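Local coordinates for protein K5 lyase (PDB 2X3H) that probably cleaves the K5 capsular polysaccharide, a glycosaminoglycan, by lyase elimination as the trimeric tail spike of a coliphage, at residues 284-296 against 308-322. Sequence-based numbering, arbitrary orientation.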
ATOM      1  N   MET A 284       7.492  -6.402  -9.132  1.00  5.03           N
ATOM      2  CA  MET A 284       8.169  -7.644  -8.774  1.00  5.26           C
ATOM      3  C   MET A 284       9.486  -7.694  -9.529  1.00  5.13           C
ATOM      4  O   MET A 284       9.495  -7.840 -10.759  1.00  5.99           O
ATOM      5  CB  MET A 284       7.307  -8.850  -9.174  1.00  6.18           C
ATOM      6  CG  MET A 284       8.050 -10.174  -9.112  1.00  7.06           C
ATOM      7  SD  MET A 284       8.614 -10.562  -7.440  1.00  7.51           S
ATOM      8  CE  MET A 284       7.038 -10.683  -6.597  1.00  6.29           C
ATOM      9  N   ALA A 285      10.587  -7.566  -8.793  1.00  4.94           N
ATOM     10  CA  ALA A 285      11.924  -7.553  -9.366  1.00  4.54           C
ATOM     11  C   ALA A 285      12.612  -8.869  -9.054  1.00  5.45           C
ATOM     12  O   ALA A 285      13.197  -9.048  -7.984  1.00  5.46           O
ATOM     13  CB  ALA A 285      12.727  -6.365  -8.826  1.00  6.13           C
ATOM     14  N   ASN A 286      12.496  -9.803  -9.994  1.00  5.10           N
ATOM     15  CA  ASN A 286      13.117 -11.102  -9.882  1.00  5.50           C
ATOM     16  C   ASN A 286      14.556 -10.968 -10.362  1.00  5.48           C
ATOM     17  O   ASN A 286      14.832 -11.050 -11.562  1.00  6.18           O
ATOM     18  CB  ASN A 286      12.315 -12.107 -10.723  1.00  5.46           C
ATOM     19  CG  ASN A 286      12.998 -13.462 -10.855  1.00  5.72           C
ATOM     20  OD1 ASN A 286      14.062 -13.697 -10.278  1.00  7.72           O
ATOM     21  ND2 ASN A 286      12.381 -14.361 -11.633  1.00  7.57           N
ATOM     22  N   ASN A 287      15.465 -10.718  -9.423  1.00  5.18           N
ATOM     23  CA  ASN A 287      16.900 -10.714  -9.700  1.00  4.69           C
ATOM     24  C   ASN A 287      17.365  -9.749 -10.793  1.00  5.58           C
ATOM     25  O   ASN A 287      17.974 -10.141 -11.796  1.00  5.82           O
ATOM     26  CB  ASN A 287      17.397 -12.149  -9.909  1.00  5.51           C
ATOM     27  CG  ASN A 287      17.366 -12.926  -8.621  1.00  6.12           C
ATOM     28  OD1 ASN A 287      18.311 -12.852  -7.841  1.00  6.88           O
ATOM     29  ND2 ASN A 287      16.234 -13.573  -8.328  1.00  7.23           N
ATOM     30  N   PRO A 288      17.134  -8.458 -10.559  1.00  5.71           N
ATOM     31  CA  PRO A 288      17.644  -7.480 -11.492  1.00  6.18           C
ATOM     32  C   PRO A 288      19.153  -7.390 -11.305  1.00  6.38           C
ATOM     33  O   PRO A 288      19.710  -7.959 -10.344  1.00  6.49           O
ATOM     34  CB  PRO A 288      16.963  -6.185 -11.040  1.00  6.98           C
ATOM     35  CG  PRO A 288      16.793  -6.360  -9.549  1.00  6.34           C
ATOM     36  CD  PRO A 288      16.496  -7.845  -9.374  1.00  6.75           C
ATOM     37  N   LYS A 289      19.815  -6.677 -12.209  1.00  6.93           N
ATOM     38  CA  LYS A 289      21.269  -6.576 -12.168  1.00  7.49           C
ATOM     39  C   LYS A 289      21.764  -5.268 -11.560  1.00  7.36           C
ATOM     40  O   LYS A 289      22.962  -5.114 -11.333  1.00  8.33           O
ATOM     41  CB  LYS A 289      21.869  -6.756 -13.564  1.00 10.49           C
ATOM     42  CG  LYS A 289      21.979  -8.205 -14.021  1.00 13.04           C
ATOM     43  CD  LYS A 289      20.704  -8.706 -14.652  1.00 15.47           C
ATOM     44  CE  LYS A 289      20.991  -9.824 -15.647  1.00 15.68           C
ATOM     45  NZ  LYS A 289      21.863 -10.889 -15.087  1.00 18.08           N
ATOM     46  N   TYR A 290      20.852  -4.331 -11.289  1.00  6.46           N
ATOM     47  CA  TYR A 290      21.250  -3.067 -10.656  1.00  6.86           C
ATOM     48  C   TYR A 290      20.238  -2.518  -9.667  1.00  6.44           C
ATOM     49  O   TYR A 290      20.592  -2.213  -8.532  1.00  6.15           O
ATOM     50  CB  TYR A 290      21.587  -2.002 -11.706  1.00  6.99           C
ATOM     51  CG  TYR A 290      22.217  -0.765 -11.096  1.00  7.22           C
ATOM     52  CD1 TYR A 290      23.584  -0.708 -10.845  1.00  8.15           C
ATOM     53  CD2 TYR A 290      21.438   0.335 -10.729  1.00  7.10           C
ATOM     54  CE1 TYR A 290      24.163   0.417 -10.273  1.00  8.91           C
ATOM     55  CE2 TYR A 290      22.006   1.465 -10.168  1.00  7.08           C
ATOM     56  CZ  TYR A 290      23.373   1.501  -9.940  1.00  8.27           C
ATOM     57  OH  TYR A 290      23.962   2.622  -9.384  1.00  8.91           O
ATOM     58  N   ALA A 291      18.980  -2.380 -10.092  1.00  5.99           N
ATOM     59  CA  ALA A 291      17.951  -1.844  -9.191  1.00  5.85           C
ATOM     60  C   ALA A 291      16.566  -2.334  -9.571  1.00  5.75           C
ATOM     61  O   ALA A 291      16.300  -2.617 -10.745  1.00  5.96           O
ATOM     62  CB  ALA A 291      17.982  -0.340  -9.204  1.00  6.15           C
ATOM     63  N   ALA A 292      15.677  -2.440  -8.587  1.00  5.09           N
ATOM     64  CA  ALA A 292      14.275  -2.719  -8.904  1.00  4.96           C
ATOM     65  C   ALA A 292      13.635  -1.504  -9.569  1.00  5.55           C
ATOM     66  O   ALA A 292      13.028  -1.615 -10.640  1.00  5.34           O
ATOM     67  CB  ALA A 292      13.488  -3.123  -7.652  1.00  5.37           C
ATOM     68  N   VAL A 293      13.791  -0.342  -8.939  1.00  5.23           N
ATOM     69  CA  VAL A 293      13.102   0.870  -9.387  1.00  5.31           C
ATOM     70  C   VAL A 293      14.062   2.040  -9.416  1.00  5.74           C
ATOM     71  O   VAL A 293      14.739   2.325  -8.424  1.00  6.01           O
ATOM     72  CB  VAL A 293      11.938   1.220  -8.412  1.00  5.66           C
ATOM     73  CG1 VAL A 293      11.347   2.587  -8.756  1.00  5.06           C
ATOM     74  CG2 VAL A 293      10.871   0.148  -8.447  1.00  5.44           C
ATOM     75  N   VAL A 294      14.122   2.720 -10.557  1.00  4.79           N
ATOM     76  CA  VAL A 294      14.867   3.972 -10.671  1.00  5.38           C
ATOM     77  C   VAL A 294      13.804   5.070 -10.733  1.00  5.96           C
ATOM     78  O   VAL A 294      13.125   5.233 -11.762  1.00  6.43           O
ATOM     79  CB  VAL A 294      15.758   3.980 -11.945  1.00  5.25           C
ATOM     80  CG1 VAL A 294      16.417   5.335 -12.121  1.00  6.53           C
ATOM     81  CG2 VAL A 294      16.820   2.857 -11.893  1.00  5.92           C
ATOM     82  N   ALA A 295      13.603   5.769  -9.612  1.00  4.69           N
ATOM     83  CA  ALA A 295      12.523   6.764  -9.490  1.00  5.06           C
ATOM     84  C   ALA A 295      12.811   8.022 -10.324  1.00  4.22           C
ATOM     85  O   ALA A 295      11.891   8.761 -10.677  1.00  5.61           O
ATOM     86  CB  ALA A 295      12.295   7.148  -8.003  1.00  4.84           C
ATOM     87  N   GLY A 296      14.090   8.262 -10.621  1.00  4.80           N
ATOM     88  CA  GLY A 296      14.476   9.380 -11.488  1.00  4.74           C
ATOM     89  C   GLY A 296      14.594  10.740 -10.812  1.00  5.21           C
ATOM     90  O   GLY A 296      14.614  10.870  -9.562  1.00  5.14           O
ATOM     91  N   VAL A 308      11.885  -7.167  -4.152  1.00  5.23           N
ATOM     92  CA  VAL A 308      13.099  -7.420  -4.931  1.00  6.47           C
ATOM     93  C   VAL A 308      13.946  -8.516  -4.295  1.00  6.49           C
ATOM     94  O   VAL A 308      14.168  -8.518  -3.088  1.00  6.80           O
ATOM     95  CB  VAL A 308      13.894  -6.110  -5.220  1.00  8.63           C
ATOM     96  CG1 VAL A 308      14.221  -5.378  -3.956  1.00 10.31           C
ATOM     97  CG2 VAL A 308      15.161  -6.380  -6.054  1.00  8.76           C
ATOM     98  N   ASP A 309      14.358  -9.486  -5.114  1.00  5.16           N
ATOM     99  CA  ASP A 309      15.251 -10.562  -4.676  1.00  5.56           C
ATOM    100  C   ASP A 309      16.525 -10.527  -5.500  1.00  5.61           C
ATOM    101  O   ASP A 309      16.460 -10.331  -6.710  1.00  5.69           O
ATOM    102  CB  ASP A 309      14.586 -11.918  -4.865  1.00  6.49           C
ATOM    103  CG  ASP A 309      15.521 -13.081  -4.537  1.00  8.01           C
ATOM    104  OD1 ASP A 309      16.244 -12.985  -3.528  1.00  9.69           O
ATOM    105  OD2 ASP A 309      15.519 -14.089  -5.284  1.00  9.48           O
ATOM    106  N   TYR A 310      17.665 -10.710  -4.841  1.00  5.39           N
ATOM    107  CA  TYR A 310      18.967 -10.774  -5.522  1.00  5.37           C
ATOM    108  C   TYR A 310      19.665 -12.144  -5.375  1.00  6.05           C
ATOM    109  O   TYR A 310      20.824 -12.287  -5.774  1.00  7.53           O
ATOM    110  CB  TYR A 310      19.899  -9.675  -4.982  1.00  6.21           C
ATOM    111  CG  TYR A 310      19.641  -8.315  -5.604  1.00  5.63           C
ATOM    112  CD1 TYR A 310      20.177  -7.988  -6.838  1.00  6.17           C
ATOM    113  CD2 TYR A 310      18.833  -7.372  -4.972  1.00  6.01           C
ATOM    114  CE1 TYR A 310      19.934  -6.754  -7.427  1.00  6.30           C
ATOM    115  CE2 TYR A 310      18.596  -6.138  -5.544  1.00  5.80           C
ATOM    116  CZ  TYR A 310      19.141  -5.834  -6.783  1.00  6.56           C
ATOM    117  OH  TYR A 310      18.920  -4.606  -7.394  1.00  6.70           O
ATOM    118  N   SER A 311      18.969 -13.124  -4.805  1.00  6.36           N
ATOM    119  CA  SER A 311      19.596 -14.416  -4.442  1.00  7.77           C
ATOM    120  C   SER A 311      20.277 -15.149  -5.595  1.00  8.40           C
ATOM    121  O   SER A 311      21.193 -15.939  -5.361  1.00  9.41           O
ATOM    122  CB  SER A 311      18.584 -15.349  -3.777  1.00  8.27           C
ATOM    123  OG  SER A 311      17.603 -15.765  -4.702  1.00 10.29           O
ATOM    124  N   THR A 312      19.841 -14.906  -6.831  1.00  8.78           N
ATOM    125  CA  THR A 312      20.474 -15.582  -7.979  1.00  9.77           C
ATOM    126  C   THR A 312      21.075 -14.600  -8.991  1.00 10.01           C
ATOM    127  O   THR A 312      21.341 -14.968 -10.147  1.00 10.91           O
ATOM    128  CB  THR A 312      19.498 -16.518  -8.715  1.00 11.49           C
ATOM    129  OG1 THR A 312      18.439 -15.759  -9.303  1.00 13.61           O
ATOM    130  CG2 THR A 312      18.938 -17.566  -7.759  1.00 13.08           C
ATOM    131  N   SER A 313      21.262 -13.354  -8.562  1.00  8.14           N
ATOM    132  CA  SER A 313      21.727 -12.281  -9.450  1.00  8.23           C
ATOM    133  C   SER A 313      23.238 -12.110  -9.464  1.00  7.86           C
ATOM    134  O   SER A 313      23.896 -12.270  -8.431  1.00  8.29           O
ATOM    135  CB  SER A 313      21.123 -10.950  -9.022  1.00  8.43           C
ATOM    136  OG  SER A 313      21.670  -9.904  -9.806  1.00  8.20           O
ATOM    137  N   ASP A 314      23.787 -11.752 -10.626  1.00  8.67           N
ATOM    138  CA  ASP A 314      25.209 -11.435 -10.722  1.00  9.31           C
ATOM    139  C   ASP A 314      25.517  -9.945 -10.497  1.00  8.10           C
ATOM    140  O   ASP A 314      26.645  -9.499 -10.718  1.00  9.37           O
ATOM    141  CB  ASP A 314      25.827 -11.950 -12.039  1.00 11.22           C
ATOM    142  CG  ASP A 314      25.217 -11.314 -13.285  1.00 13.98           C
ATOM    143  OD1 ASP A 314      24.439 -10.341 -13.166  1.00 15.58           O
ATOM    144  OD2 ASP A 314      25.531 -11.790 -14.409  1.00 14.17           O
ATOM    145  N   ALA A 315      24.526  -9.189 -10.019  1.00  7.78           N
ATOM    146  CA  ALA A 315      24.732  -7.795  -9.654  1.00  7.73           C
ATOM    147  C   ALA A 315      25.953  -7.646  -8.748  1.00  7.30           C
ATOM    148  O   ALA A 315      26.121  -8.410  -7.798  1.00  7.98           O
ATOM    149  CB  ALA A 315      23.494  -7.269  -8.922  1.00  7.51           C
ATOM    150  N   ARG A 316      26.788  -6.648  -9.028  1.00  8.37           N
ATOM    151  CA  ARG A 316      27.894  -6.286  -8.144  1.00  8.97           C
ATOM    152  C   ARG A 316      27.490  -5.200  -7.161  1.00  9.10           C
ATOM    153  O   ARG A 316      28.096  -5.056  -6.098  1.00  8.92           O
ATOM    154  CB  ARG A 316      29.101  -5.824  -8.962  1.00 11.87           C
ATOM    155  CG  ARG A 316      29.667  -6.943  -9.814  1.00 14.43           C
ATOM    156  CD  ARG A 316      30.413  -7.932  -8.932  1.00 17.97           C
ATOM    157  NE  ARG A 316      31.758  -7.441  -8.642  1.00 21.82           N
ATOM    158  CZ  ARG A 316      32.696  -7.295  -9.578  1.00 23.18           C
ATOM    159  NH1 ARG A 316      32.420  -7.594 -10.843  1.00 24.40           N
ATOM    160  NH2 ARG A 316      33.901  -6.841  -9.261  1.00 24.72           N
ATOM    161  N   GLN A 317      26.483  -4.418  -7.548  1.00  8.62           N
ATOM    162  CA  GLN A 317      25.922  -3.377  -6.691  1.00  9.43           C
ATOM    163  C   GLN A 317      24.406  -3.495  -6.719  1.00  9.05           C
ATOM    164  O   GLN A 317      23.749  -3.027  -7.650  1.00  9.23           O
ATOM    165  CB  GLN A 317      26.343  -1.996  -7.188  1.00 11.74           C
ATOM    166  CG  GLN A 317      27.840  -1.734  -7.136  1.00 14.52           C
ATOM    167  CD  GLN A 317      28.229  -0.472  -7.894  1.00 17.11           C
ATOM    168  OE1 GLN A 317      27.639  -0.146  -8.929  1.00 19.29           O
ATOM    169  NE2 GLN A 317      29.246   0.230  -7.400  1.00 19.05           N
ATOM    170  N   ALA A 318      23.855  -4.130  -5.688  1.00  7.32           N
ATOM    171  CA  ALA A 318      22.428  -4.413  -5.627  1.00  6.79           C
ATOM    172  C   ALA A 318      21.685  -3.251  -4.981  1.00  7.02           C
ATOM    173  O   ALA A 318      22.058  -2.808  -3.896  1.00  7.24           O
ATOM    174  CB  ALA A 318      22.178  -5.706  -4.848  1.00  6.46           C
ATOM    175  N   HIS A 319      20.649  -2.763  -5.661  1.00  5.58           N
ATOM    176  CA  HIS A 319      19.815  -1.658  -5.143  1.00  5.78           C
ATOM    177  C   HIS A 319      18.332  -2.020  -5.100  1.00  5.58           C
ATOM    178  O   HIS A 319      17.837  -2.757  -5.953  1.00  5.48           O
ATOM    179  CB  HIS A 319      19.934  -0.405  -6.023  1.00  5.60           C
ATOM    180  CG  HIS A 319      21.310   0.171  -6.105  1.00  5.86           C
ATOM    181  ND1 HIS A 319      22.295  -0.349  -6.920  1.00  6.63           N
ATOM    182  CD2 HIS A 319      21.852   1.256  -5.502  1.00  6.14           C
ATOM    183  CE1 HIS A 319      23.384   0.400  -6.823  1.00  6.50           C
ATOM    184  NE2 HIS A 319      23.145   1.370  -5.954  1.00  6.42           N
ATOM    185  N   GLY A 320      17.616  -1.448  -4.125  1.00  5.33           N
ATOM    186  CA  GLY A 320      16.164  -1.570  -4.065  1.00  4.76           C
ATOM    187  C   GLY A 320      15.579  -0.479  -4.952  1.00  4.99           C
ATOM    188  O   GLY A 320      15.231  -0.737  -6.117  1.00  4.66           O
ATOM    189  N   VAL A 321      15.525   0.742  -4.415  1.00  4.57           N
ATOM    190  CA  VAL A 321      15.039   1.911  -5.163  1.00  4.74           C
ATOM    191  C   VAL A 321      16.087   3.028  -5.122  1.00  5.31           C
ATOM    192  O   VAL A 321      16.696   3.277  -4.086  1.00  5.93           O
ATOM    193  CB  VAL A 321      13.693   2.441  -4.579  1.00  5.44           C
ATOM    194  CG1 VAL A 321      13.188   3.645  -5.380  1.00  6.16           C
ATOM    195  CG2 VAL A 321      12.643   1.336  -4.537  1.00  6.32           C
ATOM    196  N   THR A 322      16.310   3.685  -6.260  1.00  4.46           N
ATOM    197  CA  THR A 322      17.139   4.877  -6.285  1.00  4.77           C
ATOM    198  C   THR A 322      16.246   6.063  -6.620  1.00  5.24           C
ATOM    199  O   THR A 322      15.230   5.919  -7.307  1.00  5.21           O
ATOM    200  CB  THR A 322      18.297   4.780  -7.307  1.00  5.26           C
ATOM    201  OG1 THR A 322      17.800   5.005  -8.629  1.00  5.57           O
ATOM    202  CG2 THR A 322      18.976   3.400  -7.218  1.00  6.65           C
TER
HETATM  203  O   HOH W   1      25.160  -3.876 -10.071  1.00 12.48           O
HETATM  204  O   HOH W   2      16.676   7.678  -9.505  1.00  7.14           O
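Three groups grip Asp309 OD2: the ND2 of Asn287 (3.2 Å), the hydroxyl of Ser311, and Tyr250 OH of the second subunit. Asn287 ND2 approaches from above the carboxylate plane, whereas Asp309 OD2 receives Ser311 OG on its syn lone pair; an aspartate suits this spot because OD1 can also accept from the N of Ser311, closing an Asx turn where the strand ends. Asn286 OD1 lies in the amide plane of Asn287 and accepts from its ND2 at 2.9 Å, almost straight, which fixes the rotation of the Asn287 amide. Next along the bend, Ser313 swings OG anti to its own N (chi1 175°), where it donates to Pro288 O at 2.8 Å and accepts from the N of Ala315, an ST turn. Pro288, with no N-H to satisfy, brings CD over the rim of one face of Tyr310 while Ala318 CB sits over the centre of the other, and Tyr310 OH donates to His319 O at 2.6 Å. Tyr290 and His319 form an offset stack, centroids 4.3 Å apart and planes at 30°; His319 ND1 donates in its ring plane to Tyr290 O, and NE2 is bonded to Arg354. Beyond the corner at Ala292 and Gly320, small or branched side chains pair in register: Val293 packs beside Val321, and Thr322 N binds Val293 O at 3.0 Å. Parallel bridges flanking turns of unequal length, the later coil's five extra residues falling between Tyr310 and Ala318, are characteristic of successive coils of a parallel beta-helix, here in a trimeric tail spike.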